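Local coordinates for RagA protein (Porphyromonas gingivalis, PDB 6SLN) that probably imports substrates across the outer membrane as a TonB-dependent receptor, with a plug domain inside a transmembrane beta-barrel, at residues V948-L961 and N985-F997. Numbering follows the deposited sequence.
Sequences VIGGARVYLMARNL and NSKQYVAGIQLSF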
ATOM      1  N   VAL A 948      31.669 -28.600  31.657  1.00 78.08           N
ATOM      2  CA  VAL A 948      30.842 -27.790  30.766  1.00 76.69           C
ATOM      3  C   VAL A 948      29.770 -27.087  31.594  1.00 81.47           C
ATOM      4  O   VAL A 948      29.859 -25.879  31.836  1.00 85.87           O
ATOM      5  CB  VAL A 948      30.217 -28.627  29.630  1.00 69.85           C
ATOM      6  CG1 VAL A 948      29.185 -27.813  28.873  1.00 62.07           C
ATOM      7  CG2 VAL A 948      31.292 -29.107  28.673  1.00 70.38           C
ATOM      8  N   ILE A 949      28.774 -27.843  32.058  1.00 78.32           N
ATOM      9  CA  ILE A 949      27.606 -27.281  32.729  1.00 74.74           C
ATOM     10  C   ILE A 949      27.939 -27.027  34.190  1.00 79.82           C
ATOM     11  O   ILE A 949      28.448 -27.916  34.886  1.00 83.41           O
ATOM     12  CB  ILE A 949      26.407 -28.232  32.604  1.00 72.11           C
ATOM     13  CG1 ILE A 949      26.277 -28.719  31.165  1.00 75.38           C
ATOM     14  CG2 ILE A 949      25.139 -27.553  33.036  1.00 69.93           C
ATOM     15  CD1 ILE A 949      26.437 -30.229  31.015  1.00 78.49           C
ATOM     16  N   GLY A 950      27.633 -25.817  34.663  1.00 75.60           N
ATOM     17  CA  GLY A 950      27.875 -25.449  36.045  1.00 80.90           C
ATOM     18  C   GLY A 950      26.681 -25.655  36.960  1.00 85.17           C
ATOM     19  O   GLY A 950      26.850 -25.834  38.170  1.00 92.56           O
ATOM     20  N   GLY A 951      25.474 -25.636  36.403  1.00 77.46           N
ATOM     21  CA  GLY A 951      24.283 -25.782  37.221  1.00 75.09           C
ATOM     22  C   GLY A 951      23.073 -26.036  36.352  1.00 71.32           C
ATOM     23  O   GLY A 951      23.155 -26.045  35.124  1.00 67.83           O
ATOM     24  N   ALA A 952      21.932 -26.239  37.011  1.00 72.36           N
ATOM     25  CA  ALA A 952      20.672 -26.399  36.294  1.00 68.23           C
ATOM     26  C   ALA A 952      19.507 -26.207  37.257  1.00 64.19           C
ATOM     27  O   ALA A 952      19.631 -26.453  38.460  1.00 67.40           O
ATOM     28  CB  ALA A 952      20.581 -27.770  35.618  1.00 68.78           C
ATOM     29  N   ARG A 953      18.375 -25.761  36.713  1.00 57.51           N
ATOM     30  CA  ARG A 953      17.149 -25.621  37.488  1.00 58.77           C
ATOM     31  C   ARG A 953      15.971 -26.134  36.678  1.00 60.07           C
ATOM     32  O   ARG A 953      15.921 -25.957  35.456  1.00 68.10           O
ATOM     33  CB  ARG A 953      16.860 -24.171  37.882  1.00 66.90           C
ATOM     34  CG  ARG A 953      17.982 -23.459  38.574  1.00 75.19           C
ATOM     35  CD  ARG A 953      17.812 -21.952  38.512  1.00 74.74           C
ATOM     36  NE  ARG A 953      19.015 -21.306  39.024  1.00 84.40           N
ATOM     37  CZ  ARG A 953      19.048 -20.484  40.066  1.00 88.39           C
ATOM     38  NH1 ARG A 953      17.933 -20.178  40.711  1.00 91.77           N
ATOM     39  NH2 ARG A 953      20.201 -19.959  40.460  1.00 89.05           N
ATOM     40  N   VAL A 954      15.022 -26.757  37.364  1.00 53.61           N
ATOM     41  CA  VAL A 954      13.711 -27.043  36.800  1.00 53.75           C
ATOM     42  C   VAL A 954      12.676 -26.369  37.686  1.00 61.74           C
ATOM     43  O   VAL A 954      12.887 -26.183  38.892  1.00 63.60           O
ATOM     44  CB  VAL A 954      13.433 -28.552  36.682  1.00 58.00           C
ATOM     45  CG1 VAL A 954      14.202 -29.126  35.515  1.00 57.15           C
ATOM     46  CG2 VAL A 954      13.799 -29.273  37.994  1.00 55.21           C
ATOM     47  N   TYR A 955      11.557 -25.979  37.078  1.00 59.19           N
ATOM     48  CA  TYR A 955      10.496 -25.334  37.829  1.00 50.06           C
ATOM     49  C   TYR A 955       9.139 -25.730  37.276  1.00 47.61           C
ATOM     50  O   TYR A 955       8.988 -26.046  36.090  1.00 45.24           O
ATOM     51  CB  TYR A 955      10.608 -23.810  37.819  1.00 45.90           C
ATOM     52  CG  TYR A 955      10.500 -23.158  36.450  1.00 54.58           C
ATOM     53  CD1 TYR A 955       9.263 -22.912  35.855  1.00 53.79           C
ATOM     54  CD2 TYR A 955      11.644 -22.755  35.765  1.00 59.47           C
ATOM     55  CE1 TYR A 955       9.177 -22.294  34.604  1.00 58.18           C
ATOM     56  CE2 TYR A 955      11.567 -22.139  34.530  1.00 60.46           C
ATOM     57  CZ  TYR A 955      10.338 -21.912  33.949  1.00 60.23           C
ATOM     58  OH  TYR A 955      10.290 -21.298  32.715  1.00 62.22           O
ATOM     59  N   LEU A 956       8.153 -25.682  38.161  1.00 50.58           N
ATOM     60  CA  LEU A 956       6.752 -25.871  37.827  1.00 58.43           C
ATOM     61  C   LEU A 956       6.010 -24.589  38.184  1.00 62.26           C
ATOM     62  O   LEU A 956       6.143 -24.081  39.303  1.00 67.24           O
ATOM     63  CB  LEU A 956       6.181 -27.062  38.592  1.00 60.52           C
ATOM     64  CG  LEU A 956       5.357 -28.080  37.827  1.00 57.02           C
ATOM     65  CD1 LEU A 956       5.973 -28.302  36.465  1.00 59.31           C
ATOM     66  CD2 LEU A 956       5.292 -29.371  38.644  1.00 49.23           C
ATOM     67  N   MET A 957       5.232 -24.064  37.245  1.00 58.38           N
ATOM     68  CA  MET A 957       4.703 -22.722  37.417  1.00 56.78           C
ATOM     69  C   MET A 957       3.233 -22.645  37.022  1.00 55.77           C
ATOM     70  O   MET A 957       2.793 -23.299  36.072  1.00 57.74           O
ATOM     71  CB  MET A 957       5.514 -21.714  36.597  1.00 57.35           C
ATOM     72  CG  MET A 957       5.302 -20.307  37.062  1.00 70.35           C
ATOM     73  SD  MET A 957       5.582 -19.187  35.735  1.00 75.19           S
ATOM     74  CE  MET A 957       4.317 -19.757  34.641  1.00 76.92           C
ATOM     75  N   ALA A 958       2.478 -21.832  37.760  1.00 56.87           N
ATOM     76  CA  ALA A 958       1.099 -21.501  37.430  1.00 58.05           C
ATOM     77  C   ALA A 958       0.904 -19.987  37.471  1.00 60.02           C
ATOM     78  O   ALA A 958       1.458 -19.305  38.343  1.00 62.31           O
ATOM     79  CB  ALA A 958       0.124 -22.184  38.400  1.00 57.95           C
ATOM     80  N   ARG A 959       0.127 -19.454  36.529  1.00 57.66           N
ATOM     81  CA  ARG A 959      -0.259 -18.043  36.535  1.00 53.95           C
ATOM     82  C   ARG A 959      -1.773 -17.952  36.643  1.00 56.02           C
ATOM     83  O   ARG A 959      -2.488 -18.656  35.917  1.00 52.33           O
ATOM     84  CB  ARG A 959       0.210 -17.282  35.280  1.00 40.63           C
ATOM     85  CG  ARG A 959      -0.165 -15.775  35.320  1.00 45.10           C
ATOM     86  CD  ARG A 959       0.217 -14.980  34.037  1.00 44.22           C
ATOM     87  NE  ARG A 959      -0.922 -14.886  33.134  1.00 46.99           N
ATOM     88  CZ  ARG A 959      -1.630 -13.784  32.940  1.00 49.57           C
ATOM     89  NH1 ARG A 959      -1.286 -12.687  33.580  1.00 60.03           N
ATOM     90  NH2 ARG A 959      -2.678 -13.778  32.113  1.00 45.56           N
ATOM     91  N   ASN A 960      -2.249 -17.071  37.539  1.00 50.95           N
ATOM     92  CA  ASN A 960      -3.681 -16.908  37.830  1.00 47.45           C
ATOM     93  C   ASN A 960      -4.329 -18.230  38.252  1.00 49.32           C
ATOM     94  O   ASN A 960      -5.466 -18.532  37.880  1.00 49.55           O
ATOM     95  CB  ASN A 960      -4.425 -16.299  36.642  1.00 50.58           C
ATOM     96  CG  ASN A 960      -4.088 -14.838  36.422  1.00 48.56           C
ATOM     97  OD1 ASN A 960      -3.542 -14.173  37.304  1.00 50.13           O
ATOM     98  ND2 ASN A 960      -4.412 -14.332  35.235  1.00 43.62           N
ATOM     99  N   LEU A 961      -3.595 -19.019  39.040  1.00 52.88           N
ATOM    100  CA  LEU A 961      -4.089 -20.309  39.515  1.00 55.49           C
ATOM    101  C   LEU A 961      -5.439 -20.195  40.222  1.00 61.63           C
ATOM    102  O   LEU A 961      -6.297 -21.072  40.067  1.00 55.80           O
ATOM    103  CB  LEU A 961      -3.056 -20.930  40.452  1.00 56.86           C
ATOM    104  CG  LEU A 961      -3.302 -22.322  41.009  1.00 61.06           C
ATOM    105  CD1 LEU A 961      -3.579 -23.308  39.883  1.00 67.35           C
ATOM    106  CD2 LEU A 961      -2.088 -22.751  41.810  1.00 59.53           C
ATOM    107  N   ASN A 985      -9.132 -13.255  31.213  1.00 37.54           N
ATOM    108  CA  ASN A 985      -7.734 -13.584  31.437  1.00 44.24           C
ATOM    109  C   ASN A 985      -7.591 -15.092  31.573  1.00 51.96           C
ATOM    110  O   ASN A 985      -8.556 -15.820  31.820  1.00 54.36           O
ATOM    111  CB  ASN A 985      -7.185 -12.900  32.689  1.00 54.44           C
ATOM    112  CG  ASN A 985      -6.761 -11.464  32.431  1.00 61.86           C
ATOM    113  OD1 ASN A 985      -5.829 -11.197  31.667  1.00 62.01           O
ATOM    114  ND2 ASN A 985      -7.452 -10.528  33.072  1.00 63.01           N
ATOM    115  N   SER A 986      -6.370 -15.565  31.394  1.00 53.86           N
ATOM    116  CA  SER A 986      -6.136 -16.992  31.283  1.00 41.81           C
ATOM    117  C   SER A 986      -5.415 -17.509  32.515  1.00 43.96           C
ATOM    118  O   SER A 986      -4.851 -16.749  33.308  1.00 50.50           O
ATOM    119  CB  SER A 986      -5.324 -17.307  30.032  1.00 41.55           C
ATOM    120  OG  SER A 986      -4.214 -16.438  29.952  1.00 50.78           O
ATOM    121  N   LYS A 987      -5.461 -18.825  32.661  1.00 52.02           N
ATOM    122  CA  LYS A 987      -4.787 -19.567  33.718  1.00 50.44           C
ATOM    123  C   LYS A 987      -3.749 -20.437  33.031  1.00 52.95           C
ATOM    124  O   LYS A 987      -4.089 -21.200  32.118  1.00 61.80           O
ATOM    125  CB  LYS A 987      -5.804 -20.405  34.500  1.00 59.41           C
ATOM    126  CG  LYS A 987      -5.250 -21.370  35.529  1.00 69.51           C
ATOM    127  CD  LYS A 987      -6.388 -22.030  36.303  1.00 80.07           C
ATOM    128  CE  LYS A 987      -7.302 -22.844  35.389  1.00 85.62           C
ATOM    129  NZ  LYS A 987      -7.259 -24.304  35.695  1.00 88.86           N
ATOM    130  N   GLN A 988      -2.491 -20.306  33.433  1.00 48.33           N
ATOM    131  CA  GLN A 988      -1.408 -21.036  32.789  1.00 51.38           C
ATOM    132  C   GLN A 988      -0.762 -22.043  33.728  1.00 49.58           C
ATOM    133  O   GLN A 988      -0.535 -21.762  34.909  1.00 45.15           O
ATOM    134  CB  GLN A 988      -0.332 -20.092  32.262  1.00 54.44           C
ATOM    135  CG  GLN A 988      -0.690 -19.417  30.961  1.00 58.10           C
ATOM    136  CD  GLN A 988      -0.982 -17.965  31.172  1.00 67.99           C
ATOM    137  OE1 GLN A 988      -0.156 -17.228  31.702  1.00 70.50           O
ATOM    138  NE2 GLN A 988      -2.178 -17.542  30.792  1.00 73.85           N
ATOM    139  N   TYR A 989      -0.469 -23.216  33.183  1.00 54.04           N
ATOM    140  CA  TYR A 989       0.452 -24.172  33.780  1.00 55.20           C
ATOM    141  C   TYR A 989       1.657 -24.277  32.863  1.00 54.49           C
ATOM    142  O   TYR A 989       1.510 -24.566  31.668  1.00 53.10           O
ATOM    143  CB  TYR A 989      -0.183 -25.550  33.948  1.00 55.28           C
ATOM    144  CG  TYR A 989      -1.504 -25.545  34.647  1.00 55.71           C
ATOM    145  CD1 TYR A 989      -2.682 -25.400  33.926  1.00 60.85           C
ATOM    146  CD2 TYR A 989      -1.581 -25.699  36.018  1.00 51.95           C
ATOM    147  CE1 TYR A 989      -3.906 -25.402  34.553  1.00 60.55           C
ATOM    148  CE2 TYR A 989      -2.805 -25.699  36.656  1.00 62.66           C
ATOM    149  CZ  TYR A 989      -3.965 -25.550  35.913  1.00 62.22           C
ATOM    150  OH  TYR A 989      -5.194 -25.539  36.530  1.00 68.79           O
ATOM    151  N   VAL A 990       2.837 -24.052  33.412  1.00 48.28           N
ATOM    152  CA  VAL A 990       4.068 -24.160  32.650  1.00 49.11           C
ATOM    153  C   VAL A 990       5.045 -25.022  33.427  1.00 56.96           C
ATOM    154  O   VAL A 990       5.134 -24.940  34.659  1.00 59.94           O
ATOM    155  CB  VAL A 990       4.667 -22.768  32.343  1.00 49.16           C
ATOM    156  CG1 VAL A 990       5.846 -22.880  31.375  1.00 43.62           C
ATOM    157  CG2 VAL A 990       3.595 -21.861  31.736  1.00 55.11           C
ATOM    158  N   ALA A 991       5.741 -25.884  32.710  1.00 53.95           N
ATOM    159  CA  ALA A 991       6.938 -26.515  33.224  1.00 53.43           C
ATOM    160  C   ALA A 991       8.118 -25.890  32.493  1.00 51.56           C
ATOM    161  O   ALA A 991       7.995 -25.479  31.333  1.00 49.01           O
ATOM    162  CB  ALA A 991       6.885 -28.036  33.033  1.00 43.24           C
ATOM    163  N   GLY A 992       9.252 -25.777  33.178  1.00 47.18           N
ATOM    164  CA  GLY A 992      10.392 -25.106  32.585  1.00 48.13           C
ATOM    165  C   GLY A 992      11.711 -25.594  33.138  1.00 54.02           C
ATOM    166  O   GLY A 992      11.787 -26.179  34.224  1.00 61.34           O
ATOM    167  N   ILE A 993      12.765 -25.313  32.374  1.00 53.70           N
ATOM    168  CA  ILE A 993      14.108 -25.791  32.658  1.00 57.84           C
ATOM    169  C   ILE A 993      15.068 -24.617  32.532  1.00 58.37           C
ATOM    170  O   ILE A 993      14.783 -23.626  31.855  1.00 65.50           O
ATOM    171  CB  ILE A 993      14.503 -26.943  31.702  1.00 55.14           C
ATOM    172  CG1 ILE A 993      15.835 -27.566  32.089  1.00 52.11           C
ATOM    173  CG2 ILE A 993      14.535 -26.465  30.269  1.00 54.11           C
ATOM    174  CD1 ILE A 993      15.912 -29.043  31.789  1.00 58.86           C
ATOM    175  N   GLN A 994      16.207 -24.721  33.212  1.00 57.21           N
ATOM    176  CA  GLN A 994      17.269 -23.748  32.995  1.00 61.47           C
ATOM    177  C   GLN A 994      18.638 -24.407  33.093  1.00 65.38           C
ATOM    178  O   GLN A 994      18.902 -25.200  34.002  1.00 64.36           O
ATOM    179  CB  GLN A 994      17.203 -22.585  33.980  1.00 61.51           C
ATOM    180  CG  GLN A 994      18.284 -21.565  33.717  1.00 68.66           C
ATOM    181  CD  GLN A 994      18.558 -20.654  34.888  1.00 64.98           C
ATOM    182  OE1 GLN A 994      19.231 -21.031  35.855  1.00 67.60           O
ATOM    183  NE2 GLN A 994      18.046 -19.435  34.803  1.00 45.21           N
ATOM    184  N   LEU A 995      19.505 -24.047  32.149  1.00 64.08           N
ATOM    185  CA  LEU A 995      20.860 -24.565  32.041  1.00 61.59           C
ATOM    186  C   LEU A 995      21.848 -23.417  32.187  1.00 60.99           C
ATOM    187  O   LEU A 995      21.743 -22.412  31.477  1.00 65.98           O
ATOM    188  CB  LEU A 995      21.059 -25.249  30.688  1.00 55.34           C
ATOM    189  CG  LEU A 995      20.912 -26.760  30.629  1.00 57.30           C
ATOM    190  CD1 LEU A 995      19.716 -27.256  31.428  1.00 50.92           C
ATOM    191  CD2 LEU A 995      20.773 -27.153  29.189  1.00 60.27           C
ATOM    192  N   SER A 996      22.819 -23.569  33.077  1.00 54.70           N
ATOM    193  CA  SER A 996      23.848 -22.556  33.260  1.00 57.17           C
ATOM    194  C   SER A 996      25.204 -23.175  32.979  1.00 73.61           C
ATOM    195  O   SER A 996      25.517 -24.243  33.516  1.00 82.12           O
ATOM    196  CB  SER A 996      23.832 -22.002  34.680  1.00 51.96           C
ATOM    197  OG  SER A 996      22.569 -21.464  34.971  1.00 56.37           O
ATOM    198  N   PHE A 997      26.005 -22.505  32.151  1.00 73.38           N
ATOM    199  CA  PHE A 997      27.405 -22.883  32.028  1.00 74.57           C
ATOM    200  C   PHE A 997      28.273 -21.750  31.511  1.00 77.90           C
ATOM    201  O   PHE A 997      27.925 -20.581  31.659  1.00 82.68           O
ATOM    202  CB  PHE A 997      27.556 -24.114  31.137  1.00 81.35           C
ATOM    203  CG  PHE A 997      26.664 -24.123  29.942  1.00 82.52           C
ATOM    204  CD1 PHE A 997      26.851 -23.210  28.931  1.00 85.29           C
ATOM    205  CD2 PHE A 997      25.666 -25.080  29.811  1.00 84.05           C
ATOM    206  CE1 PHE A 997      26.048 -23.228  27.817  1.00 90.93           C
ATOM    207  CE2 PHE A 997      24.855 -25.108  28.704  1.00 85.77           C
ATOM    208  CZ  PHE A 997      25.043 -24.178  27.701  1.00 89.53           C
ATOM    209  OXT PHE A 997      29.352 -21.979  30.965  1.00 82.03           O
TER
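Strands 951-958 and 986-996 pair antiparallel, at 169°. The ladder of pairs between the two segments runs from Gly951 with Ser996 to Arg959 with Gln988. Two backbone bonds join each hydrogen-bonded pair. Near the C-terminus Gly950 and Gly951 both donate to Ser996 O, at 2.9 Å and 3.2 Å from their N atoms, which makes a classic beta bulge. Tyr955 lies across the neighbouring strand. Its CG sits between the backbone N and the carbonyl carbon (chi1 62°), which folds the ring over Gly992. Gly992 CA lies 3.7 Å from the ring centroid, a CH-pi contact over one face. Met957 and Val990 run side by side, and Met957 CE lies 3.7 Å from Val990 CG2. Arg959 bends at chi3 (96°) and gives NE to Gln988 OE1 at 2.8 Å, with guanidinium and amide nearly coplanar, while its NH1 forms a salt bridge with Asp120. Asn960 ND2 bonds Ser986 O at 3.1 Å. Val954, Leu956, Ala991 and Ile993 occupy the other face, and Leu956 CD1 meets Ala991 CB at 3.6 Å. Strand 921-937 continues the barrel wall beside 951-958. Strand 986-996, the last of the chain, also pairs with strand 218-230 and so closes the barrel.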